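Local structure of possible atls1-like light-inducible protein (2XCZ) at residues A[57-63]-A[94-100]; A[4-10]-A[40-46]; A[19-23]-A[83-88]; A[30-34]-A[64-68]. The protein belongs to the macrophage migration inhibitory factor (MIF) family and forms a trimer of small alpha/beta subunits. All blocks are in the same frame, centred on the assembly; numbering follows the deposited sequence. Where two conformers were deposited one is given.

How the contacts relate
From the N terminus, strand 3-8 leads through helix 16-31 to strand 39-43, and contact 2 closes that loop by pairing the two strands side by side. Contact 1 does the same further on, joining strands 58-64 and 95-101 around helix 72-88, so the two follow in series; strands 3-8 and 58-64 are neighbours and make one sheet of both units. Contact 3 crosses both, tying helix 16-31 to helix 72-88 on the face carrying Ile6 and Val60. Contact 4 is nested inside contact 3: the end of helix 16-31 meets the loop after strand 58-64. It crosses contacts 1 and 2, touching the first but staying about 8 Å, nearest atoms, from the second.

Contact 1. Residues A[57-63]-A[94-100]; sequences TCYVEVK and RIYIGFE
Val62 sits between Ile97 and Phe99 at the apolar heart of a parallel strand pair, the two strands of a beta-alpha-beta unit whose helix 72-88 packs over this face. The two methyls of Val62 divide the work: CG2 meets Ile97 CG2 at 3.7 Å, while CG1 lies alongside the Phe99 ring, which points the same way. Ile97 CG2 also sits over one face of that ring, near its rim. Val60 CB against Ile97 CG1 and Cys58 CB against Ile95 CG1, each 3.9 Å, continue the row.

Cys58 to Lys63 pair in order with Ile95 to Glu100, and bonds alternate from Cys58 N to Arg94 O through to Glu100 N to Val62 O. On the other face, the Tyr59 ring takes Tyr96 CB at its edge, in plane, and lays its OH 3.6 Å from Gly98 CA, where no side chain stands in the way. The end of Tyr96 leads away from strand 58-64 into the second subunit, where its OH bonds to Tyr37 O. At the start of the pair, Arg94 O takes two donors, Thr57 OG1 at 2.8 Å and Cys58 N.

Lys63 and Glu100 close the far end with a salt bridge, running side by side. The lysine chain bends at its last torsion (chi4 -51°), bringing NZ within 2.8 Å of Glu100 OE1 from above the carboxylate plane; NZ also donates to a water that donates to Gly98 O.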
# COMPACT_ATOMS: atom_id res chain seq x y z
N THR A 57 -13.69 -6.69 7.82
CA THR A 57 -13.35 -6.53 6.41
C THR A 57 -11.83 -6.48 6.22
O THR A 57 -11.08 -6.28 7.18
CB THR A 57 -14.03 -5.30 5.80
OG1 THR A 57 -13.78 -5.28 4.39
CG2 THR A 57 -13.52 -4.01 6.42
N CYS A 58 -11.38 -6.67 4.98
CA CYS A 58 -9.99 -6.94 4.73
C CYS A 58 -9.59 -6.44 3.34
O CYS A 58 -10.32 -6.69 2.39
CB CYS A 58 -9.84 -8.47 4.79
SG CYS A 58 -8.29 -9.08 4.54
N TYR A 59 -8.47 -5.72 3.23
CA TYR A 59 -7.86 -5.46 1.92
C TYR A 59 -6.52 -6.16 1.80
O TYR A 59 -5.66 -6.00 2.66
CB TYR A 59 -7.66 -3.96 1.64
CG TYR A 59 -6.94 -3.73 0.32
CD1 TYR A 59 -7.54 -4.11 -0.88
CD2 TYR A 59 -5.65 -3.20 0.29
CE1 TYR A 59 -6.87 -3.94 -2.09
CE2 TYR A 59 -4.96 -3.03 -0.92
CZ TYR A 59 -5.59 -3.41 -2.10
OH TYR A 59 -4.93 -3.23 -3.30
N VAL A 60 -6.31 -6.87 0.70
CA VAL A 60 -5.04 -7.56 0.48
C VAL A 60 -4.38 -7.04 -0.79
O VAL A 60 -5.05 -6.89 -1.80
CB VAL A 60 -5.27 -9.07 0.30
CG1 VAL A 60 -3.92 -9.83 0.20
CG2 VAL A 60 -6.13 -9.63 1.45
N GLU A 61 -3.08 -6.78 -0.74
CA GLU A 61 -2.37 -6.61 -2.02
C GLU A 61 -1.45 -7.78 -2.30
O GLU A 61 -0.74 -8.26 -1.41
CB GLU A 61 -1.65 -5.28 -2.12
CG GLU A 61 -0.82 -4.90 -0.98
CD GLU A 61 0.09 -3.71 -1.30
OE1 GLU A 61 -0.36 -2.76 -2.02
OE2 GLU A 61 1.23 -3.72 -0.82
N VAL A 62 -1.54 -8.28 -3.53
CA VAL A 62 -0.70 -9.36 -3.98
C VAL A 62 0.10 -8.89 -5.18
O VAL A 62 -0.46 -8.35 -6.11
CB VAL A 62 -1.53 -10.60 -4.38
CG1 VAL A 62 -0.63 -11.67 -5.03
CG2 VAL A 62 -2.24 -11.18 -3.16
N LYS A 63 1.42 -9.11 -5.13
CA LYS A 63 2.28 -8.81 -6.28
C LYS A 63 3.16 -10.01 -6.60
O LYS A 63 3.54 -10.79 -5.73
CB LYS A 63 3.16 -7.57 -6.04
CG LYS A 63 2.38 -6.30 -5.75
CD LYS A 63 3.34 -5.12 -5.61
CE LYS A 63 2.62 -3.85 -5.19
NZ LYS A 63 1.43 -3.52 -6.04
N ARG A 94 -16.37 -9.96 2.17
CA ARG A 94 -15.87 -8.67 2.65
C ARG A 94 -14.35 -8.54 2.47
O ARG A 94 -13.69 -7.74 3.15
CB ARG A 94 -16.32 -8.43 4.10
CG ARG A 94 -17.83 -8.14 4.16
CD ARG A 94 -18.32 -7.80 5.56
NE ARG A 94 -17.81 -6.54 6.09
CZ ARG A 94 -18.26 -5.32 5.76
NH1 ARG A 94 -17.71 -4.26 6.34
NH2 ARG A 94 -19.23 -5.17 4.86
N ILE A 95 -13.82 -9.32 1.53
CA ILE A 95 -12.38 -9.29 1.22
C ILE A 95 -12.14 -8.79 -0.20
O ILE A 95 -12.75 -9.30 -1.14
CB ILE A 95 -11.72 -10.68 1.41
CG1 ILE A 95 -11.94 -11.18 2.86
CG2 ILE A 95 -10.23 -10.63 1.02
CD1 ILE A 95 -11.46 -12.59 3.11
N TYR A 96 -11.27 -7.79 -0.33
CA TYR A 96 -10.80 -7.33 -1.64
C TYR A 96 -9.32 -7.65 -1.78
O TYR A 96 -8.56 -7.55 -0.81
CB TYR A 96 -10.96 -5.82 -1.78
CG TYR A 96 -12.28 -5.34 -2.34
CD1 TYR A 96 -13.22 -6.22 -2.87
CD2 TYR A 96 -12.54 -3.97 -2.43
CE1 TYR A 96 -14.41 -5.76 -3.43
CE2 TYR A 96 -13.74 -3.50 -2.97
CZ TYR A 96 -14.65 -4.40 -3.48
OH TYR A 96 -15.83 -3.95 -4.04
N ILE A 97 -8.91 -8.01 -3.00
CA ILE A 97 -7.51 -8.25 -3.31
C ILE A 97 -7.11 -7.44 -4.53
O ILE A 97 -7.72 -7.60 -5.61
CB ILE A 97 -7.20 -9.75 -3.55
CG1 ILE A 97 -7.68 -10.62 -2.37
CG2 ILE A 97 -5.71 -9.94 -3.78
CD1 ILE A 97 -7.68 -12.11 -2.70
N GLY A 98 -6.08 -6.61 -4.38
CA GLY A 98 -5.50 -5.92 -5.55
C GLY A 98 -4.27 -6.66 -6.03
O GLY A 98 -3.29 -6.81 -5.27
N PHE A 99 -4.30 -7.11 -7.29
CA PHE A 99 -3.17 -7.85 -7.89
C PHE A 99 -2.33 -6.95 -8.80
O PHE A 99 -2.86 -6.08 -9.48
CB PHE A 99 -3.69 -9.00 -8.78
CG PHE A 99 -4.29 -10.14 -8.02
CD1 PHE A 99 -3.50 -11.22 -7.62
CD2 PHE A 99 -5.65 -10.16 -7.73
CE1 PHE A 99 -4.05 -12.29 -6.95
CE2 PHE A 99 -6.23 -11.23 -7.05
CZ PHE A 99 -5.43 -12.30 -6.64
N GLU A 100 -1.02 -7.22 -8.85
CA GLU A 100 -0.14 -6.57 -9.82
C GLU A 100 0.91 -7.58 -10.29
O GLU A 100 1.53 -8.26 -9.49
CB GLU A 100 0.55 -5.36 -9.18
CG GLU A 100 1.44 -4.56 -10.12
CD GLU A 100 1.93 -3.26 -9.49
OE1 GLU A 100 2.68 -3.30 -8.49
OE2 GLU A 100 1.55 -2.18 -10.00
O HOH W 1 -0.70 -5.33 -5.73

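Contact 2. Residues A[4-10]-A[40-46]; sequences INIQASV and TSLQCGV
Ile4 and Thr40 open a parallel ladder in which strands 3-8 and 39-43 lie at 7° to each other, the sheet half of a beta-alpha-beta unit whose helix 16-31, together with helix 72-88, covers the face carrying Ile4, Ile6 and Leu42. Backbone donors and acceptors alternate along it. Ile4 O takes Ser41 N, and Ser41 O then takes Ile6 N from well above its carbonyl plane; Ile6 O receives the nearly straight bond from Gln43 N at 2.8 Å, and Gln43 O answers with Ala8 N. Past the strands the pairing goes on through a turn: Val46 N reaches Ala8 O at 3.2 Å, and Gly45 N bonds to Val10 O at 2.8 Å.

Among the side chains the polar link is Ser41 OG to Asn5 OD1, a short 2.5 Å bond in which serine donates. Chi1 of 70° sets the hydroxyl between backbone N and carbonyl carbon, turned to the asparagine. A water donates to Ser41 OG and, at 2.8 Å, to Ile6 O; the Gln7 side chain of the third subunit also reaches this hydroxyl. Asn5 ND2 is used too, by Glu61 OE2 on the adjoining strand. On the apolar face, Ile6 CG2 meets Leu42 CD1 at 3.7 Å, and Ile4 CG2 meets Thr40 CG2; the threonine hydroxyl pairs with Thr49 of the third subunit.

With both ends of its amide held, Asn5 has a fixed rotation, and its oxygen and nitrogen can be told apart by their partners: the serine hydroxyl and the glutamate carboxylate.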
# COMPACT_ATOMS: atom_id res chain seq x y z
N ILE A 4 2.51 -10.60 -0.41
CA ILE A 4 1.12 -10.49 0.04
C ILE A 4 1.02 -9.67 1.33
O ILE A 4 1.49 -10.09 2.39
CB ILE A 4 0.43 -11.87 0.11
CG1 ILE A 4 -1.04 -11.73 0.54
CG2 ILE A 4 1.24 -12.86 0.99
CD1 ILE A 4 -1.89 -12.97 0.23
N ASN A 5 0.39 -8.50 1.22
CA ASN A 5 0.21 -7.60 2.36
C ASN A 5 -1.27 -7.55 2.73
O ASN A 5 -2.10 -7.23 1.89
CB ASN A 5 0.72 -6.19 1.98
CG ASN A 5 2.23 -6.10 1.87
OD1 ASN A 5 2.98 -6.68 2.67
ND2 ASN A 5 2.68 -5.32 0.90
N ILE A 6 -1.59 -7.89 3.98
CA ILE A 6 -2.99 -7.90 4.42
C ILE A 6 -3.23 -6.75 5.38
O ILE A 6 -2.46 -6.53 6.32
CB ILE A 6 -3.36 -9.24 5.11
CG1 ILE A 6 -3.10 -10.44 4.18
CG2 ILE A 6 -4.84 -9.24 5.52
CD1 ILE A 6 -2.94 -11.77 4.95
N GLN A 7 -4.31 -6.02 5.13
CA GLN A 7 -4.74 -4.93 6.00
C GLN A 7 -6.16 -5.27 6.47
O GLN A 7 -7.10 -5.34 5.66
CB GLN A 7 -4.69 -3.63 5.19
CG GLN A 7 -5.30 -2.40 5.82
CD GLN A 7 -5.69 -1.39 4.77
OE1 GLN A 7 -6.87 -1.21 4.47
NE2 GLN A 7 -4.69 -0.73 4.17
N ALA A 8 -6.33 -5.51 7.77
CA ALA A 8 -7.63 -6.01 8.25
C ALA A 8 -8.21 -5.13 9.34
O ALA A 8 -7.46 -4.49 10.07
CB ALA A 8 -7.51 -7.47 8.72
N SER A 9 -9.53 -5.13 9.44
CA SER A 9 -10.24 -4.33 10.43
C SER A 9 -10.33 -5.00 11.80
O SER A 9 -10.50 -4.32 12.83
CB SER A 9 -11.64 -3.97 9.93
OG SER A 9 -12.49 -5.11 9.92
N VAL A 10 -10.21 -6.33 11.82
CA VAL A 10 -10.34 -7.10 13.06
C VAL A 10 -9.15 -6.88 14.00
O VAL A 10 -8.08 -6.45 13.57
CB VAL A 10 -10.52 -8.62 12.80
CG1 VAL A 10 -11.76 -8.89 11.96
CG2 VAL A 10 -9.27 -9.20 12.14
N THR A 40 5.39 -11.67 3.21
CA THR A 40 4.00 -11.51 3.68
C THR A 40 3.93 -10.49 4.80
O THR A 40 4.92 -10.22 5.49
CB THR A 40 3.37 -12.85 4.21
OG1 THR A 40 3.84 -13.13 5.54
CG2 THR A 40 3.68 -14.05 3.30
N SER A 41 2.75 -9.91 4.98
CA SER A 41 2.49 -9.07 6.17
C SER A 41 1.03 -9.10 6.58
O SER A 41 0.13 -9.38 5.77
CB SER A 41 2.93 -7.63 5.93
OG SER A 41 2.11 -6.97 5.00
N LEU A 42 0.80 -8.80 7.86
CA LEU A 42 -0.55 -8.69 8.41
C LEU A 42 -0.64 -7.50 9.35
O LEU A 42 -0.02 -7.48 10.44
CB LEU A 42 -0.94 -9.97 9.17
CG LEU A 42 -2.31 -9.97 9.87
CD1 LEU A 42 -3.46 -9.74 8.89
CD2 LEU A 42 -2.49 -11.26 10.68
N GLN A 43 -1.42 -6.50 8.93
CA GLN A 43 -1.70 -5.34 9.76
C GLN A 43 -3.17 -5.36 10.17
O GLN A 43 -4.07 -5.11 9.36
CB GLN A 43 -1.37 -4.04 9.01
CG GLN A 43 -1.53 -2.77 9.85
CD GLN A 43 -0.74 -2.82 11.15
OE1 GLN A 43 0.43 -3.18 11.16
NE2 GLN A 43 -1.39 -2.47 12.26
N CYS A 44 -3.40 -5.67 11.45
CA CYS A 44 -4.76 -5.68 11.98
C CYS A 44 -5.10 -4.36 12.70
O CYS A 44 -4.24 -3.46 12.82
CB CYS A 44 -4.93 -6.86 12.95
SG CYS A 44 -4.89 -8.48 12.16
N GLY A 45 -6.35 -4.26 13.15
CA GLY A 45 -6.83 -3.11 13.90
C GLY A 45 -6.98 -1.80 13.13
O GLY A 45 -7.03 -0.73 13.73
N VAL A 46 -7.04 -1.88 11.81
CA VAL A 46 -7.16 -0.70 10.96
C VAL A 46 -8.64 -0.32 10.79
O VAL A 46 -9.47 -1.16 10.43
CB VAL A 46 -6.56 -0.98 9.56
CG1 VAL A 46 -6.64 0.27 8.68
CG2 VAL A 46 -5.14 -1.49 9.69
O HOH W 2 0.05 -5.33 5.81
O HOH W 3 -10.91 -1.73 12.72

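Contact 3. Residues A[19-23]-A[83-88]; sequences LLQEL and HIEQNL
Leu19 and Leu23 face Asn87 and His83 across two helix segments that run nearly antiparallel, 159° between their directions and 11.4 Å between their axes. That wide spacing is filled by the imidazole of His83. Its CG stands anti to the backbone N (chi1 -166°), which carries the ring across to helix 16-31. There NE2 donates to Leu19 O at 3.0 Å, although this carbonyl already accepts the helical bond from Leu23 N; the two donors arrive from opposite faces of its plane.

The ring is enclosed from several directions. Leu23 CA lies over one face toward the rim, and Asn87 ND2 over the centre of the other, 3.4 Å above the plane. Asn87 ND2 is held there by donating to His83 O, one turn back, at 2.9 Å. Glu22 comes in at the ring edge, Glu22 CD 3.3 Å from His83 CE1 and its carboxylate perpendicular to the imidazole. Two waters span from the Glu22 carboxylate to the Asn87 amide, one at the nitrogen and one at the oxygen; Glu22 OE1 has a salt bridge to Lys26 besides. Nearer the sheet, Leu19 CD1 touches Asn87 CB and Leu88 CD2, each at 3.7 Å, and Leu19 and Leu88 both rest on Leu42.

So on this face of the MIF-type fold segments 19-23 and 83-88 are joined by one direct hydrogen bond and a water-linked polar rim above a leucine layer. The carboxylate beside CE1 would probably make a positive charge on the imidazole easier to bear, though Lys26 offsets some of that effect.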
# COMPACT_ATOMS: atom_id res chain seq x y z
N LEU A 19 -0.11 -17.99 11.04
CA LEU A 19 -1.04 -17.65 9.96
C LEU A 19 -0.27 -17.23 8.69
O LEU A 19 -0.56 -17.72 7.59
CB LEU A 19 -1.96 -16.52 10.43
CG LEU A 19 -3.11 -15.94 9.63
CD1 LEU A 19 -3.97 -15.10 10.57
CD2 LEU A 19 -2.62 -15.08 8.47
N LEU A 20 0.69 -16.32 8.85
CA LEU A 20 1.49 -15.82 7.72
C LEU A 20 2.41 -16.90 7.16
O LEU A 20 2.57 -17.01 5.94
CB LEU A 20 2.30 -14.59 8.14
CG LEU A 20 1.48 -13.31 8.39
CD1 LEU A 20 2.38 -12.20 8.91
CD2 LEU A 20 0.72 -12.84 7.13
N GLN A 21 3.01 -17.70 8.04
CA GLN A 21 3.88 -18.78 7.58
C GLN A 21 3.11 -19.81 6.74
O GLN A 21 3.59 -20.28 5.72
CB GLN A 21 4.56 -19.46 8.77
CG GLN A 21 5.66 -18.62 9.40
CD GLN A 21 6.08 -19.16 10.76
OE1 GLN A 21 5.26 -19.30 11.68
NE2 GLN A 21 7.37 -19.44 10.91
N GLU A 22 1.91 -20.14 7.19
CA GLU A 22 1.07 -21.06 6.44
C GLU A 22 0.67 -20.46 5.09
O GLU A 22 0.76 -21.11 4.06
CB GLU A 22 -0.15 -21.45 7.25
CG GLU A 22 -0.99 -22.54 6.60
CD GLU A 22 -2.31 -22.76 7.32
OE1 GLU A 22 -3.27 -23.21 6.65
OE2 GLU A 22 -2.40 -22.48 8.53
N LEU A 23 0.22 -19.20 5.11
CA LEU A 23 -0.06 -18.48 3.87
C LEU A 23 1.14 -18.42 2.91
O LEU A 23 0.98 -18.55 1.68
CB LEU A 23 -0.58 -17.07 4.21
CG LEU A 23 -0.96 -16.18 3.03
CD1 LEU A 23 -1.99 -16.85 2.13
CD2 LEU A 23 -1.45 -14.83 3.53
N HIS A 83 -8.18 -18.66 3.36
CA HIS A 83 -7.24 -18.61 4.48
C HIS A 83 -7.64 -17.52 5.47
O HIS A 83 -7.64 -17.74 6.69
CB HIS A 83 -5.82 -18.37 3.95
CG HIS A 83 -4.75 -18.62 4.96
ND1 HIS A 83 -4.34 -19.89 5.30
CD2 HIS A 83 -4.02 -17.77 5.73
CE1 HIS A 83 -3.40 -19.82 6.23
NE2 HIS A 83 -3.18 -18.54 6.50
N ILE A 84 -8.03 -16.36 4.95
CA ILE A 84 -8.41 -15.24 5.81
C ILE A 84 -9.75 -15.48 6.53
O ILE A 84 -9.90 -15.14 7.70
CB ILE A 84 -8.38 -13.89 5.04
CG1 ILE A 84 -6.92 -13.55 4.70
CG2 ILE A 84 -9.03 -12.80 5.88
CD1 ILE A 84 -6.75 -12.45 3.67
N GLU A 85 -10.71 -16.07 5.82
CA GLU A 85 -12.00 -16.47 6.39
C GLU A 85 -11.80 -17.38 7.59
O GLU A 85 -12.36 -17.15 8.65
CB GLU A 85 -12.80 -17.25 5.36
CG GLU A 85 -13.81 -16.46 4.59
CD GLU A 85 -15.00 -17.31 4.16
OE1 GLU A 85 -16.10 -16.76 4.00
OE2 GLU A 85 -14.82 -18.54 3.97
N GLN A 86 -10.99 -18.42 7.38
CA GLN A 86 -10.71 -19.44 8.39
C GLN A 86 -9.96 -18.88 9.61
O GLN A 86 -10.33 -19.16 10.76
CB GLN A 86 -9.92 -20.58 7.73
CG GLN A 86 -9.38 -21.67 8.64
CD GLN A 86 -10.29 -22.88 8.68
OE1 GLN A 86 -10.01 -23.90 8.04
NE2 GLN A 86 -11.39 -22.77 9.42
N ASN A 87 -8.94 -18.07 9.36
CA ASN A 87 -8.01 -17.64 10.40
C ASN A 87 -8.33 -16.30 11.07
O ASN A 87 -7.98 -16.09 12.24
CB ASN A 87 -6.59 -17.64 9.85
CG ASN A 87 -6.06 -19.05 9.64
OD1 ASN A 87 -5.64 -19.70 10.60
ND2 ASN A 87 -6.08 -19.52 8.40
N LEU A 88 -9.01 -15.41 10.35
CA LEU A 88 -9.37 -14.10 10.91
C LEU A 88 -10.87 -13.92 11.12
O LEU A 88 -11.28 -12.93 11.71
CB LEU A 88 -8.81 -12.95 10.06
CG LEU A 88 -7.29 -12.90 9.93
CD1 LEU A 88 -6.88 -11.79 8.97
CD2 LEU A 88 -6.64 -12.72 11.31
O HOH W 4 -5.39 -22.29 8.25
O HOH W 5 -2.74 -20.53 10.39

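Contact 4. Residues A[30-34]-A[64-68]; sequences LLGKP and SIGAL. With PEG (di(hydroxyethyl)ether), chain B.
Lys33 reaches Ile65 through an uneven chain: CG lies anti to the carbonyl carbon (chi1 -62°), chi2 bends sharply to -102°, and the rest runs extended to NZ. Leu31, with a like first torsion, sends CD2 to Ala67 O at 3.4 Å and on to Leu68 CD2 at 4.1 Å. Between these two residues Gly32 ends helix 16-31 in a Schellman motif, its positive phi turning the chain and bringing Lys33 round beside Leu31, toward the loop between strand 58-64 and helix 72-88.

Lys33 NZ donates to Ile65 O at 2.8 Å, in the carbonyl plane and on a lone pair. The ammonium is also wrapped by a di(hydroxyethyl)ether, probably from the crystallisation liquor: Lys33 NZ donates to ether O2 at 2.9 Å and O1 at 3.0 Å, and weakly to O4. O4 takes Ile65 N as well, at 3.2 Å and nearly straight, so the ether bridges both segments. Within the loop, Ser64 OG bonds to Gly66 O at 2.7 Å and holds the turn; Lys33 CE packs on that hydroxyl. Ala67 O, which Leu31 CD2 touches, accepts a hydrogen bond from Arg72, while Leu68 O takes Arg105 of the second subunit.

In these two segments and the ether, the lysine charge is thus met by neutral oxygens, Ile65 O and three of the ether; with four acceptors round three ammonium protons, at least one proton is probably shared, consistent with the long, weak bond to O4.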
# COMPACT_ATOMS: atom_id res chain seq x y z
N LEU A 30 1.36 -22.52 -4.94
CA LEU A 30 0.40 -22.14 -5.97
C LEU A 30 1.04 -21.36 -7.12
O LEU A 30 0.74 -21.61 -8.30
CB LEU A 30 -0.79 -21.36 -5.38
CG LEU A 30 -1.87 -20.86 -6.35
CD1 LEU A 30 -2.43 -22.01 -7.21
CD2 LEU A 30 -3.00 -20.15 -5.60
N LEU A 31 1.92 -20.41 -6.78
CA LEU A 31 2.58 -19.58 -7.79
C LEU A 31 3.78 -20.25 -8.46
O LEU A 31 4.34 -19.72 -9.42
CB LEU A 31 2.98 -18.23 -7.20
CG LEU A 31 1.83 -17.35 -6.73
CD1 LEU A 31 2.41 -16.03 -6.24
CD2 LEU A 31 0.82 -17.11 -7.85
N GLY A 32 4.20 -21.40 -7.94
CA GLY A 32 5.39 -22.07 -8.47
C GLY A 32 6.67 -21.29 -8.21
O GLY A 32 7.61 -21.32 -9.01
N LYS A 33 6.71 -20.58 -7.08
CA LYS A 33 7.89 -19.82 -6.67
C LYS A 33 8.55 -20.47 -5.45
O LYS A 33 7.85 -21.00 -4.58
CB LYS A 33 7.48 -18.38 -6.32
CG LYS A 33 6.90 -17.61 -7.47
CD LYS A 33 7.91 -16.65 -8.07
CE LYS A 33 7.27 -15.82 -9.17
NZ LYS A 33 8.16 -14.70 -9.60
N PRO A 34 9.90 -20.42 -5.39
CA PRO A 34 10.57 -20.83 -4.17
C PRO A 34 10.07 -19.98 -3.00
O PRO A 34 9.97 -18.74 -3.14
CB PRO A 34 12.05 -20.51 -4.44
CG PRO A 34 12.17 -20.35 -5.91
CD PRO A 34 10.83 -19.87 -6.39
N SER A 64 3.48 -10.16 -7.88
CA SER A 64 4.39 -11.20 -8.31
C SER A 64 5.07 -10.76 -9.59
O SER A 64 4.50 -9.97 -10.36
CB SER A 64 3.61 -12.50 -8.59
OG SER A 64 4.51 -13.56 -8.85
N ILE A 65 6.29 -11.25 -9.80
CA ILE A 65 6.92 -11.14 -11.11
C ILE A 65 6.38 -12.32 -11.91
O ILE A 65 6.80 -13.47 -11.73
CB ILE A 65 8.47 -11.15 -11.03
CG1 ILE A 65 8.99 -9.93 -10.27
CG2 ILE A 65 9.06 -11.16 -12.45
CD1 ILE A 65 10.48 -10.01 -9.92
N GLY A 66 5.43 -12.02 -12.79
CA GLY A 66 4.68 -13.04 -13.50
C GLY A 66 3.92 -13.97 -12.57
O GLY A 66 3.64 -13.62 -11.41
N ALA A 67 3.56 -15.14 -13.11
CA ALA A 67 2.88 -16.21 -12.38
C ALA A 67 1.41 -15.90 -12.08
O ALA A 67 0.78 -16.59 -11.26
CB ALA A 67 3.63 -16.59 -11.11
N LEU A 68 0.87 -14.88 -12.74
CA LEU A 68 -0.51 -14.47 -12.53
C LEU A 68 -1.32 -14.57 -13.83
O LEU A 68 -2.23 -13.78 -14.07
CB LEU A 68 -0.57 -13.04 -11.93
CG LEU A 68 0.08 -12.89 -10.54
CD1 LEU A 68 0.12 -11.43 -10.13
CD2 LEU A 68 -0.68 -13.72 -9.50
C1 PEG B . 11.70 -15.29 -8.43
O1 PEG B . 11.01 -15.67 -9.63
C2 PEG B . 11.62 -13.78 -8.24
O2 PEG B . 10.25 -13.35 -8.09
C3 PEG B . 10.10 -12.64 -6.86
C4 PEG B . 8.91 -11.70 -7.00
O4 PEG B . 7.75 -12.49 -7.19